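Local coordinates for minor capsid protein (Cafeteriavirus-dependent mavirus, PDB 6G42) that forms the penton capsomer of the virophage, a five-chain assembly of jelly-roll subunits that probably closes the fivefold vertices of its capsid, at residues 19-24 with 28-33; 61-66 with 238-243; 96-99 with 103-106; 219-224 with 228-233; 279-282 with 286-289. One frame throughout, in Å; residues are numbered along the deposited sequence.

Interaction 1. Residues 19-24 with 28-33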
# COMPACT_ATOMS: atom_id res chain seq x y z
N LYS C 19 -27.34 -14.81 -22.55
CA LYS C 19 -27.80 -16.16 -22.20
C LYS C 19 -27.80 -17.16 -23.37
O LYS C 19 -27.59 -18.36 -23.17
CB LYS C 19 -29.19 -16.10 -21.57
CG LYS C 19 -29.63 -17.40 -20.91
CD LYS C 19 -30.84 -17.20 -20.02
CE LYS C 19 -31.46 -18.53 -19.63
NZ LYS C 19 -32.70 -18.36 -18.83
N GLN C 20 -28.05 -16.67 -24.58
CA GLN C 20 -28.04 -17.53 -25.79
C GLN C 20 -26.64 -17.98 -26.19
O GLN C 20 -26.45 -19.12 -26.61
CB GLN C 20 -28.71 -16.80 -26.96
CG GLN C 20 -30.23 -16.78 -26.86
CD GLN C 20 -30.88 -15.94 -27.95
OE1 GLN C 20 -30.45 -14.81 -28.23
NE2 GLN C 20 -31.93 -16.47 -28.58
N LEU C 21 -25.67 -17.08 -26.07
CA LEU C 21 -24.28 -17.34 -26.42
C LEU C 21 -23.58 -18.25 -25.39
O LEU C 21 -22.92 -19.23 -25.76
CB LEU C 21 -23.53 -16.01 -26.55
CG LEU C 21 -22.17 -15.97 -27.26
CD1 LEU C 21 -22.34 -16.11 -28.77
CD2 LEU C 21 -21.41 -14.68 -26.94
N ALA C 22 -23.74 -17.93 -24.11
CA ALA C 22 -23.02 -18.60 -23.01
C ALA C 22 -23.80 -19.74 -22.35
O ALA C 22 -23.19 -20.63 -21.73
CB ALA C 22 -22.62 -17.57 -21.96
N GLY C 23 -25.13 -19.71 -22.44
CA GLY C 23 -25.99 -20.68 -21.77
C GLY C 23 -26.22 -20.29 -20.32
O GLY C 23 -25.48 -19.46 -19.79
N PRO C 24 -27.23 -20.90 -19.67
CA PRO C 24 -27.57 -20.54 -18.28
C PRO C 24 -26.42 -20.85 -17.33
O PRO C 24 -25.88 -21.95 -17.37
CB PRO C 24 -28.79 -21.42 -17.97
CG PRO C 24 -28.72 -22.54 -18.94
CD PRO C 24 -28.08 -21.99 -20.18
N TYR C 28 -22.79 -23.69 -21.42
CA TYR C 28 -22.19 -24.07 -22.70
C TYR C 28 -20.67 -24.03 -22.67
O TYR C 28 -20.02 -24.72 -23.47
CB TYR C 28 -22.72 -23.18 -23.85
CG TYR C 28 -24.25 -23.16 -24.00
CD1 TYR C 28 -25.08 -24.12 -23.38
CD2 TYR C 28 -24.86 -22.19 -24.81
CE1 TYR C 28 -26.45 -24.09 -23.53
CE2 TYR C 28 -26.25 -22.17 -24.97
CZ TYR C 28 -27.04 -23.12 -24.33
OH TYR C 28 -28.40 -23.11 -24.47
N LYS C 29 -20.12 -23.25 -21.75
CA LYS C 29 -18.67 -23.11 -21.56
C LYS C 29 -17.97 -22.65 -22.83
O LYS C 29 -16.97 -23.23 -23.25
CB LYS C 29 -18.07 -24.42 -21.02
CG LYS C 29 -18.76 -24.93 -19.77
CD LYS C 29 -17.80 -25.55 -18.77
CE LYS C 29 -18.52 -26.01 -17.51
NZ LYS C 29 -18.56 -24.95 -16.46
N ARG C 30 -18.51 -21.58 -23.43
CA ARG C 30 -17.93 -20.98 -24.63
C ARG C 30 -16.63 -20.27 -24.24
O ARG C 30 -16.65 -19.41 -23.37
CB ARG C 30 -18.89 -19.98 -25.28
CG ARG C 30 -18.38 -19.42 -26.60
CD ARG C 30 -19.40 -18.55 -27.33
NE ARG C 30 -20.66 -19.26 -27.54
CZ ARG C 30 -20.90 -20.18 -28.48
NH1 ARG C 30 -19.96 -20.54 -29.35
NH2 ARG C 30 -22.11 -20.74 -28.54
N PRO C 31 -15.51 -20.64 -24.89
CA PRO C 31 -14.25 -19.96 -24.56
C PRO C 31 -14.26 -18.46 -24.86
O PRO C 31 -14.91 -18.02 -25.81
CB PRO C 31 -13.23 -20.67 -25.46
CG PRO C 31 -13.81 -22.00 -25.73
CD PRO C 31 -15.29 -21.76 -25.81
N VAL C 32 -13.57 -17.70 -24.02
CA VAL C 32 -13.37 -16.27 -24.25
C VAL C 32 -12.40 -16.14 -25.42
O VAL C 32 -11.22 -16.49 -25.30
CB VAL C 32 -12.79 -15.56 -23.00
CG1 VAL C 32 -12.35 -14.14 -23.34
CG2 VAL C 32 -13.82 -15.53 -21.88
N SER C 33 -12.91 -15.64 -26.54
CA SER C 33 -12.13 -15.54 -27.76
C SER C 33 -12.60 -14.37 -28.61
O SER C 33 -13.76 -13.99 -28.57
CB SER C 33 -12.25 -16.84 -28.54
OG SER C 33 -11.30 -16.89 -29.58
O HOH W 1 -20.44 -20.44 -21.80
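Tyr28 lays its ring directly on Gly23, the first residue past helix 19-22 to leave helical geometry, and this is the close-packed part of the contact. Gly23 CA lies 3.5 Å from the centroid of the Tyr28 ring and 9° off the ring normal, a CH-pi contact centred on one face. Having no side chain, Gly23 lets the phenol come down on the main chain itself. With CG beside the backbone N (chi1 -56°), Tyr28 folds back toward the helix end, and its CE2 edge faces Gln20 O at 3.5 Å. Alongside, Tyr28 N donates to Ala22 O at 3.1 Å. The helix closes with the bond from Gly23 N to Lys19 O, 2.9 Å long.

Beside this packing the contact is polar and less close-fitting. A water takes a hydrogen bond from Arg30 N (2.8 Å) and gives one to Ala22 O (2.8 Å), so it bridges the two backbones. The Arg30 side chain, exposed to solvent like that of Tyr28, bends at chi3 and presents the edge of its guanidinium to a single atom, Leu21 O: NE comes to 2.9 Å, with the donor above the carbonyl plane and a fairly straight bond (161°), while NH2 of the same arginine makes a more bent bond to a lone pair in that plane. The Leu21 side chain crosses that of Arg30 at about a right angle, its CG beside Arg30 NE. Elsewhere on the helix, Lys19 reaches Glu177 of the second subunit.

The last carbonyls of this short helix are thus met by N-H groups, water and a cation, and the positive charge of Arg30 would probably be favourable beside the partly negative helix end.

Interaction 2. Residues 61-66 with 238-243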
# COMPACT_ATOMS: atom_id res chain seq x y z
N ILE C 61 -16.79 -12.95 -14.26
CA ILE C 61 -16.43 -14.32 -14.61
C ILE C 61 -16.47 -15.19 -13.37
O ILE C 61 -16.59 -14.67 -12.25
CB ILE C 61 -15.01 -14.40 -15.20
CG1 ILE C 61 -13.98 -13.92 -14.17
CG2 ILE C 61 -14.93 -13.56 -16.47
CD1 ILE C 61 -12.58 -14.32 -14.51
N ARG C 62 -16.34 -16.50 -13.56
CA ARG C 62 -16.29 -17.46 -12.45
C ARG C 62 -14.99 -18.25 -12.49
O ARG C 62 -14.53 -18.63 -13.56
CB ARG C 62 -17.48 -18.42 -12.51
CG ARG C 62 -17.86 -18.98 -11.15
CD ARG C 62 -18.76 -20.18 -11.25
NE ARG C 62 -19.26 -20.58 -9.94
CZ ARG C 62 -19.93 -21.71 -9.68
NH1 ARG C 62 -20.19 -22.59 -10.65
NH2 ARG C 62 -20.34 -21.97 -8.44
N LEU C 63 -14.40 -18.48 -11.32
CA LEU C 63 -13.17 -19.25 -11.20
C LEU C 63 -13.28 -20.28 -10.08
O LEU C 63 -13.91 -20.01 -9.05
CB LEU C 63 -11.98 -18.32 -10.94
CG LEU C 63 -11.57 -17.36 -12.06
CD1 LEU C 63 -10.49 -16.41 -11.56
CD2 LEU C 63 -11.08 -18.10 -13.30
N PRO C 64 -12.66 -21.46 -10.26
CA PRO C 64 -12.66 -22.46 -9.19
C PRO C 64 -11.71 -22.11 -8.06
O PRO C 64 -10.68 -21.47 -8.28
CB PRO C 64 -12.23 -23.74 -9.90
CG PRO C 64 -11.45 -23.29 -11.08
CD PRO C 64 -12.09 -22.00 -11.51
N LEU C 65 -12.08 -22.54 -6.86
CA LEU C 65 -11.30 -22.31 -5.65
C LEU C 65 -10.45 -23.51 -5.20
O LEU C 65 -9.47 -23.33 -4.48
CB LEU C 65 -12.24 -21.90 -4.51
CG LEU C 65 -13.23 -20.76 -4.77
CD1 LEU C 65 -13.82 -20.28 -3.45
CD2 LEU C 65 -12.60 -19.59 -5.50
N PHE C 66 -10.82 -24.72 -5.61
CA PHE C 66 -10.16 -25.96 -5.17
C PHE C 66 -10.27 -27.04 -6.24
O PHE C 66 -11.22 -27.04 -7.04
CB PHE C 66 -10.79 -26.43 -3.85
CG PHE C 66 -10.02 -27.53 -3.17
CD1 PHE C 66 -8.82 -27.27 -2.52
CD2 PHE C 66 -10.50 -28.84 -3.16
CE1 PHE C 66 -8.11 -28.28 -1.88
CE2 PHE C 66 -9.80 -29.86 -2.51
CZ PHE C 66 -8.60 -29.58 -1.88
N TYR C 238 -0.73 -13.11 -16.58
CA TYR C 238 -1.27 -12.54 -15.35
C TYR C 238 -1.18 -13.61 -14.27
O TYR C 238 -1.77 -14.67 -14.41
CB TYR C 238 -2.72 -12.10 -15.55
CG TYR C 238 -3.36 -11.52 -14.32
CD1 TYR C 238 -3.21 -10.17 -14.00
CD2 TYR C 238 -4.11 -12.32 -13.46
CE1 TYR C 238 -3.80 -9.63 -12.87
CE2 TYR C 238 -4.70 -11.79 -12.32
CZ TYR C 238 -4.54 -10.44 -12.03
OH TYR C 238 -5.12 -9.90 -10.91
N LYS C 239 -0.42 -13.33 -13.22
CA LYS C 239 -0.40 -14.18 -12.04
C LYS C 239 -1.67 -13.96 -11.23
O LYS C 239 -2.01 -12.82 -10.93
CB LYS C 239 0.82 -13.87 -11.17
CG LYS C 239 1.02 -14.83 -10.00
CD LYS C 239 1.50 -16.18 -10.50
CE LYS C 239 1.46 -17.25 -9.43
NZ LYS C 239 1.71 -18.57 -10.06
N TYR C 240 -2.35 -15.05 -10.89
CA TYR C 240 -3.57 -14.98 -10.09
C TYR C 240 -3.30 -15.36 -8.63
O TYR C 240 -2.48 -16.23 -8.34
CB TYR C 240 -4.64 -15.89 -10.69
CG TYR C 240 -5.96 -15.82 -9.97
CD1 TYR C 240 -6.82 -14.73 -10.14
CD2 TYR C 240 -6.35 -16.82 -9.08
CE1 TYR C 240 -8.03 -14.65 -9.46
CE2 TYR C 240 -7.55 -16.76 -8.40
CZ TYR C 240 -8.39 -15.67 -8.59
OH TYR C 240 -9.58 -15.62 -7.90
N LEU C 241 -3.99 -14.68 -7.72
CA LEU C 241 -3.95 -14.97 -6.29
C LEU C 241 -5.38 -14.97 -5.73
O LEU C 241 -6.15 -14.04 -5.99
CB LEU C 241 -3.12 -13.92 -5.56
CG LEU C 241 -1.67 -13.74 -6.04
CD1 LEU C 241 -1.08 -12.46 -5.48
CD2 LEU C 241 -0.82 -14.94 -5.66
N GLN C 242 -5.73 -16.02 -4.98
CA GLN C 242 -7.04 -16.11 -4.36
C GLN C 242 -7.02 -15.38 -3.02
O GLN C 242 -6.37 -15.83 -2.07
CB GLN C 242 -7.45 -17.58 -4.18
CG GLN C 242 -8.92 -17.80 -3.83
CD GLN C 242 -9.88 -17.33 -4.92
OE1 GLN C 242 -9.68 -17.61 -6.10
NE2 GLN C 242 -10.95 -16.63 -4.51
N GLN C 243 -7.72 -14.25 -2.97
CA GLN C 243 -7.72 -13.34 -1.81
C GLN C 243 -8.73 -13.72 -0.72
O GLN C 243 -8.50 -13.46 0.46
CB GLN C 243 -8.04 -11.91 -2.27
CG GLN C 243 -7.03 -11.31 -3.25
CD GLN C 243 -5.74 -10.83 -2.59
OE1 GLN C 243 -5.67 -10.67 -1.37
NE2 GLN C 243 -4.72 -10.59 -3.41
O HOH W 2 -8.99 -19.99 -6.93
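Gln242, Leu63 and Leu65 meet with Tyr240 inside the jelly-roll domain, where the chain leaving strand 49-62 faces the chain leaving strand 236-239. These strands belong to different sheets, so the contact bridges them just beyond their ends. The four touching residues are all buried.

The evidence for Gln242 as the hub lies in its amide. CG is anti to the backbone N, and the chain then bends at chi2 (63°), which turns the amide toward Leu65. The CD2 methyl of Leu65 approaches with the two side chains crossing at about a right angle, and it is 3.5 Å from Gln242 NE2 and almost as near to CD and OE1; a methyl group therefore rests on the amide as a whole. NE2 spends its hydrogens on Asn244 O and Gln246 O, which fixes the rotation of the amide and directs OE1 back into the contact.

Leu63 makes the purely apolar part. It and Tyr240 approach from opposite directions, and Leu63 CD1 comes within 3.7 Å of both CE1 and CZ of the Tyr240 ring. That methyl stands 4.1 Å from the ring centroid, 30° off the normal, so the CH-pi contact is off-centre. Ile201 and Ile251, one from each sheet, also pack on Leu63.

The polar atoms within this greasy surround are paired. Tyr240 OH donates to Gln242 OE1 at 2.7 Å, from above the plane of the amide carbonyl. The same oxygen receives a second hydrogen from a water, 2.6 Å from Gln242 OE1, and that water gives its other hydrogen to Pro64 O, likewise at 2.6 Å.

Interaction 3. Residues 96-99 with 103-106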
# COMPACT_ATOMS: atom_id res chain seq x y z
N PHE C 96 -18.84 -33.53 -3.84
CA PHE C 96 -18.84 -32.05 -3.87
C PHE C 96 -18.38 -31.42 -5.19
O PHE C 96 -18.49 -30.20 -5.37
CB PHE C 96 -17.94 -31.52 -2.75
CG PHE C 96 -18.39 -31.92 -1.37
CD1 PHE C 96 -17.95 -33.11 -0.80
CD2 PHE C 96 -19.25 -31.11 -0.64
CE1 PHE C 96 -18.35 -33.49 0.47
CE2 PHE C 96 -19.65 -31.48 0.64
CZ PHE C 96 -19.21 -32.67 1.19
N VAL C 97 -17.90 -32.24 -6.12
CA VAL C 97 -17.15 -31.78 -7.29
C VAL C 97 -18.05 -31.64 -8.53
O VAL C 97 -19.01 -32.38 -8.68
CB VAL C 97 -15.97 -32.75 -7.53
CG1 VAL C 97 -15.32 -32.59 -8.88
CG2 VAL C 97 -14.92 -32.55 -6.45
N ASP C 98 -17.72 -30.68 -9.40
CA ASP C 98 -18.42 -30.48 -10.69
C ASP C 98 -17.85 -31.41 -11.79
O ASP C 98 -16.96 -32.21 -11.53
CB ASP C 98 -18.38 -28.99 -11.11
CG ASP C 98 -17.09 -28.59 -11.85
OD1 ASP C 98 -15.99 -28.97 -11.42
OD2 ASP C 98 -17.19 -27.87 -12.87
N GLU C 99 -18.38 -31.28 -13.01
CA GLU C 99 -17.91 -32.06 -14.18
C GLU C 99 -16.40 -32.04 -14.40
O GLU C 99 -15.78 -33.10 -14.55
CB GLU C 99 -18.56 -31.53 -15.47
CG GLU C 99 -20.04 -31.83 -15.64
CD GLU C 99 -20.62 -31.24 -16.91
OE1 GLU C 99 -20.16 -30.16 -17.35
OE2 GLU C 99 -21.55 -31.85 -17.48
N MET C 103 -14.10 -27.51 -7.25
CA MET C 103 -15.07 -27.00 -6.27
C MET C 103 -14.95 -25.47 -6.24
O MET C 103 -13.94 -24.92 -6.66
CB MET C 103 -14.82 -27.59 -4.89
CG MET C 103 -15.09 -29.08 -4.80
SD MET C 103 -14.30 -29.87 -3.38
CE MET C 103 -15.16 -29.05 -2.04
N TYR C 104 -15.98 -24.81 -5.72
CA TYR C 104 -16.14 -23.36 -5.85
C TYR C 104 -16.40 -22.59 -4.54
O TYR C 104 -16.76 -21.42 -4.57
CB TYR C 104 -17.24 -23.07 -6.88
CG TYR C 104 -16.86 -23.49 -8.28
CD1 TYR C 104 -17.01 -24.81 -8.71
CD2 TYR C 104 -16.34 -22.57 -9.19
CE1 TYR C 104 -16.65 -25.20 -9.99
CE2 TYR C 104 -15.97 -22.94 -10.47
CZ TYR C 104 -16.13 -24.26 -10.87
OH TYR C 104 -15.76 -24.62 -12.15
N ASP C 105 -16.16 -23.24 -3.40
CA ASP C 105 -16.48 -22.67 -2.09
C ASP C 105 -15.64 -23.36 -1.02
O ASP C 105 -15.68 -24.59 -0.89
CB ASP C 105 -17.97 -22.84 -1.80
CG ASP C 105 -18.45 -22.00 -0.63
OD1 ASP C 105 -17.74 -21.89 0.40
OD2 ASP C 105 -19.57 -21.45 -0.73
N TYR C 106 -14.89 -22.58 -0.24
CA TYR C 106 -14.04 -23.14 0.83
C TYR C 106 -14.82 -23.67 2.03
O TYR C 106 -14.26 -24.41 2.84
CB TYR C 106 -12.97 -22.13 1.28
CG TYR C 106 -11.91 -21.89 0.22
CD1 TYR C 106 -11.11 -22.94 -0.25
CD2 TYR C 106 -11.71 -20.63 -0.33
CE1 TYR C 106 -10.16 -22.73 -1.24
CE2 TYR C 106 -10.76 -20.42 -1.31
CZ TYR C 106 -9.98 -21.47 -1.75
OH TYR C 106 -9.04 -21.25 -2.73
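In the turn that leads into helix 106-120, Met103 packs against Phe96 and Val97 while Tyr104 stands beside Asp98. The two halves of the turn are brought together by side-chain packing, with CA atoms closest at Val97 and Met103.

Met103 carries the apolar part. Its chain runs out extended through chi2 and then bends at chi3 (64°), which swings CE toward Phe96. CE lies 3.8 Å from Phe96 CB, and SD lies 4.0 Å from that same CB, so the thioether passes along the root of the phenylalanine side chain. Nearer the backbone, Met103 CG sits 3.8 Å from Val97 CG2 and 3.6 Å from Phe96 O, with the valine and methionine side chains crossing at about a right angle. Val109 and Asp108 of helix 106-120 meet Met103 from beyond the turn.

Asp98 and Tyr104 make the second, polar part. The carboxylate comes to the edge of the Tyr104 ring, Asp98 CG being 3.9 Å from Tyr104 CE1 and close to the ring plane, and the two flat groups are turned 86° apart. The principal polar partner of Asp98 is Tyr102 N, which donates to OD1, a bond to the loop between the two segments. The Tyr104 ring in turn receives Arg62 in a cation-pi contact.

Two motifs frame this stretch. Leu65 and Phe66 both face Met103 across backbone hydrogen bonds, the pattern of a classic beta bulge; two residues later Asp105, whose OD1 accepts from Val107 N, provides a side-chain N-cap at the start of helix 106-120.

Interaction 4. Residues 219-224 with 228-233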
# COMPACT_ATOMS: atom_id res chain seq x y z
N PRO C 219 9.43 -25.95 -21.55
CA PRO C 219 10.12 -27.18 -21.15
C PRO C 219 9.59 -28.43 -21.87
O PRO C 219 8.66 -28.33 -22.68
CB PRO C 219 9.85 -27.25 -19.65
CG PRO C 219 8.53 -26.60 -19.48
CD PRO C 219 8.49 -25.50 -20.50
N SER C 220 10.19 -29.58 -21.57
CA SER C 220 9.92 -30.83 -22.28
C SER C 220 8.54 -31.42 -21.99
O SER C 220 8.08 -31.40 -20.85
CB SER C 220 11.00 -31.87 -21.96
OG SER C 220 11.02 -32.90 -22.93
N ILE C 221 7.92 -31.95 -23.05
CA ILE C 221 6.60 -32.57 -22.98
C ILE C 221 6.74 -33.96 -22.36
O ILE C 221 5.98 -34.34 -21.47
CB ILE C 221 5.93 -32.67 -24.38
CG1 ILE C 221 5.83 -31.29 -25.05
CG2 ILE C 221 4.54 -33.29 -24.29
CD1 ILE C 221 5.72 -31.33 -26.56
N SER C 222 7.73 -34.71 -22.85
CA SER C 222 7.99 -36.09 -22.40
C SER C 222 8.51 -36.14 -20.97
O SER C 222 9.35 -35.33 -20.57
CB SER C 222 8.99 -36.77 -23.34
OG SER C 222 10.16 -35.99 -23.50
N LYS C 223 8.00 -37.10 -20.20
CA LYS C 223 8.41 -37.31 -18.81
C LYS C 223 9.84 -37.85 -18.67
O LYS C 223 10.54 -37.50 -17.71
CB LYS C 223 7.42 -38.24 -18.08
CG LYS C 223 6.17 -37.54 -17.56
CD LYS C 223 6.43 -36.81 -16.25
CE LYS C 223 5.24 -35.97 -15.81
NZ LYS C 223 5.54 -35.19 -14.58
N ASN C 224 10.27 -38.68 -19.62
CA ASN C 224 11.59 -39.33 -19.55
C ASN C 224 12.74 -38.34 -19.73
O ASN C 224 13.53 -38.14 -18.80
CB ASN C 224 11.71 -40.47 -20.58
CG ASN C 224 11.25 -41.81 -20.04
OD1 ASN C 224 11.92 -42.83 -20.23
ND2 ASN C 224 10.10 -41.84 -19.36
N SER C 228 14.35 -30.45 -25.01
CA SER C 228 13.12 -29.99 -25.66
C SER C 228 13.32 -28.85 -26.66
O SER C 228 14.22 -28.02 -26.50
CB SER C 228 12.05 -29.59 -24.61
OG SER C 228 11.97 -28.19 -24.39
N ASP C 229 12.46 -28.83 -27.67
CA ASP C 229 12.31 -27.68 -28.58
C ASP C 229 10.85 -27.20 -28.56
O ASP C 229 10.34 -26.66 -29.55
CB ASP C 229 12.77 -28.05 -30.00
CG ASP C 229 11.93 -29.16 -30.64
OD1 ASP C 229 11.34 -29.99 -29.92
OD2 ASP C 229 11.87 -29.19 -31.89
N ASN C 230 10.19 -27.39 -27.42
CA ASN C 230 8.78 -27.02 -27.24
C ASN C 230 8.66 -25.50 -27.17
O ASN C 230 9.48 -24.84 -26.53
CB ASN C 230 8.22 -27.68 -25.97
CG ASN C 230 6.70 -27.60 -25.88
OD1 ASN C 230 6.02 -27.11 -26.78
ND2 ASN C 230 6.16 -28.08 -24.77
N THR C 231 7.65 -24.96 -27.85
CA THR C 231 7.41 -23.52 -27.92
C THR C 231 5.92 -23.21 -27.75
O THR C 231 5.08 -24.10 -27.79
CB THR C 231 7.91 -22.91 -29.25
OG1 THR C 231 7.20 -23.48 -30.36
CG2 THR C 231 9.40 -23.14 -29.44
N GLY C 232 5.62 -21.93 -27.55
CA GLY C 232 4.24 -21.47 -27.41
C GLY C 232 4.10 -19.96 -27.52
O GLY C 232 5.01 -19.21 -27.16
N VAL C 233 2.94 -19.52 -28.01
CA VAL C 233 2.60 -18.10 -28.15
C VAL C 233 1.86 -17.65 -26.90
O VAL C 233 0.76 -18.14 -26.61
CB VAL C 233 1.73 -17.85 -29.39
CG1 VAL C 233 1.36 -16.38 -29.51
CG2 VAL C 233 2.47 -18.31 -30.65
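Asn230 and Pro219 supply the hydrogen bond of this contact, in the loop that joins strands 216-217 and 231-232. Asn230 holds CG anti to the backbone N (chi1 -167°), which carries ND2 to Pro219 O at 3.3 Å. The N-H...O angle is 150°, and the donor approaches nearly end-on to the carbonyl, with the oxygen tilted a little from the plane of the Asn230 amide.

Van der Waals contact makes up the rest. Ser220 and Ser228 are the closest pair of the backbones, and Ser220 CB meets Ser228 CB at 3.7 Å. Ile221 crosses Asn230 at about a right angle, and its CG1-CD1 branch lies beside ND2, the amide donor.

Hydroxyl bonds close the loop from within: Ser220 OG bonds to Ile227 O, and Ser222 OG gives a weak bond to Ser220 OG. The third subunit approaches the same loop, where Arg38 of that chain donates to Asn230 O and Glu13 of the same neighbouring subunit packs on Pro219.

One amide-to-carbonyl bond crosses the contact and serine hydroxyls bond within the loop, so its chemistry is mainly polar, with little apolar packing.

Interaction 5. Residues 279-282 with 286-289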
# COMPACT_ATOMS: atom_id res chain seq x y z
N ILE C 279 -6.54 -20.40 -18.82
CA ILE C 279 -6.15 -20.52 -17.43
C ILE C 279 -5.19 -21.70 -17.30
O ILE C 279 -5.51 -22.80 -17.76
CB ILE C 279 -7.39 -20.78 -16.52
CG1 ILE C 279 -8.45 -19.70 -16.71
CG2 ILE C 279 -6.99 -20.83 -15.05
CD1 ILE C 279 -9.84 -20.12 -16.26
N TYR C 280 -4.04 -21.47 -16.68
CA TYR C 280 -3.10 -22.54 -16.30
C TYR C 280 -3.22 -22.85 -14.82
O TYR C 280 -3.13 -21.94 -14.00
CB TYR C 280 -1.65 -22.13 -16.61
CG TYR C 280 -1.30 -22.29 -18.06
CD1 TYR C 280 -1.69 -21.34 -19.00
CD2 TYR C 280 -0.60 -23.41 -18.50
CE1 TYR C 280 -1.38 -21.49 -20.34
CE2 TYR C 280 -0.28 -23.57 -19.84
CZ TYR C 280 -0.67 -22.61 -20.76
OH TYR C 280 -0.36 -22.77 -22.09
N ASP C 281 -3.44 -24.12 -14.48
CA ASP C 281 -3.41 -24.56 -13.08
C ASP C 281 -1.97 -24.83 -12.63
O ASP C 281 -1.04 -24.82 -13.44
CB ASP C 281 -4.27 -25.82 -12.88
CG ASP C 281 -5.78 -25.53 -12.94
OD1 ASP C 281 -6.19 -24.41 -13.30
OD2 ASP C 281 -6.57 -26.45 -12.62
N TYR C 282 -1.78 -25.06 -11.33
CA TYR C 282 -0.45 -25.35 -10.76
C TYR C 282 0.14 -26.69 -11.22
O TYR C 282 1.36 -26.81 -11.32
CB TYR C 282 -0.45 -25.25 -9.23
CG TYR C 282 -0.33 -23.82 -8.77
CD1 TYR C 282 0.87 -23.14 -8.90
CD2 TYR C 282 -1.41 -23.15 -8.21
CE1 TYR C 282 0.99 -21.82 -8.50
CE2 TYR C 282 -1.30 -21.83 -7.80
CZ TYR C 282 -0.10 -21.17 -7.95
OH TYR C 282 0.02 -19.86 -7.55
N LYS C 286 -3.90 -27.20 -18.81
CA LYS C 286 -4.47 -26.04 -19.47
C LYS C 286 -6.00 -26.17 -19.61
O LYS C 286 -6.49 -27.25 -19.95
CB LYS C 286 -3.82 -25.90 -20.84
CG LYS C 286 -4.04 -24.55 -21.50
CD LYS C 286 -3.21 -24.39 -22.77
CE LYS C 286 -3.86 -25.06 -23.97
NZ LYS C 286 -3.17 -24.68 -25.24
N HIS C 287 -6.74 -25.10 -19.33
CA HIS C 287 -8.18 -25.05 -19.63
C HIS C 287 -8.65 -23.61 -19.91
O HIS C 287 -8.10 -22.67 -19.33
CB HIS C 287 -9.01 -25.69 -18.51
CG HIS C 287 -8.86 -25.03 -17.18
ND1 HIS C 287 -9.86 -24.29 -16.59
CD2 HIS C 287 -7.82 -25.01 -16.31
CE1 HIS C 287 -9.45 -23.83 -15.42
NE2 HIS C 287 -8.21 -24.26 -15.22
N PRO C 288 -9.66 -23.43 -20.79
CA PRO C 288 -10.00 -22.08 -21.23
C PRO C 288 -10.84 -21.29 -20.22
O PRO C 288 -11.59 -21.88 -19.43
CB PRO C 288 -10.79 -22.31 -22.53
CG PRO C 288 -11.32 -23.70 -22.42
CD PRO C 288 -10.65 -24.41 -21.27
N LEU C 289 -10.69 -19.97 -20.26
CA LEU C 289 -11.59 -19.06 -19.55
C LEU C 289 -12.93 -19.02 -20.29
O LEU C 289 -12.97 -18.78 -21.50
CB LEU C 289 -10.98 -17.65 -19.48
CG LEU C 289 -11.81 -16.56 -18.78
CD1 LEU C 289 -11.99 -16.88 -17.30
CD2 LEU C 289 -11.17 -15.20 -18.96
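Ile279 and His287 pair across the beta hairpin of strands 272-281 and 286-288, which belongs to one sheet of the jelly roll. The evidence is reciprocal: Ile279 N donates to His287 O at 2.8 Å and His287 N returns a bond to Ile279 O at 3.0 Å, so this is an antiparallel hydrogen-bonded pair. The short strand axes make an angle of 148°. Next to it, Tyr280 and Lys286 form a non-hydrogen-bonded pair.

The side chain of Ile279 can be followed outward. CB stands over the face of the His287 ring, 4.0 Å from its centroid, in a CH-pi contact offset toward the rim. CG2 goes to one side and meets His287 NE2 at 3.6 Å, whereas CG1 stays near the His287 carbonyl. At the tip, CD1 reaches His287 CE1 at 3.8 Å and Leu289 CD1 at 4.0 Å, and so joins the apolar layer that Leu63 and Ile201 extend.

Lys286 lies alongside Tyr280, pointing the same way, and its CG sits above that ring near the rim while its CD comes to 3.3 Å from Tyr280 OH.

The imidazole is held from a second direction. His287 takes the cramped chi1 position between backbone N and carbonyl carbon (61°), which sets the ring against Ile279 and turns its edge to Asp281. Asp281 OD2 bonds Tyr102 OH and forms a salt bridge with Lys67. With carboxylate and ring planes 81° apart, His287 NE2 donates to Asp281 OD1 at 2.8 Å, from above the carboxylate plane.

In the fold
Interactions 2 and 5 lie nearest the chain centre, their own centres about 10 Å apart; interaction 2 is buried and interaction 5 only partly so. Both reach the same sheet: interaction 5 pairs two of its strands through backbone bonds, whereas interaction 2 joins two sheets through side chains and a water. Interaction 3 is nested within the loop closed by interaction 2 and touches it, but packs nearer the surface around a thioether. Interaction 1, more polar and partly buried, meets interaction 5 where Val32 N approaches Leu289 O at 2.8 Å. Interaction 4 is the outlying surface contact, its centre about 32 Å from that of interaction 1. Interactions 2, 4 and 5 all reach the third subunit.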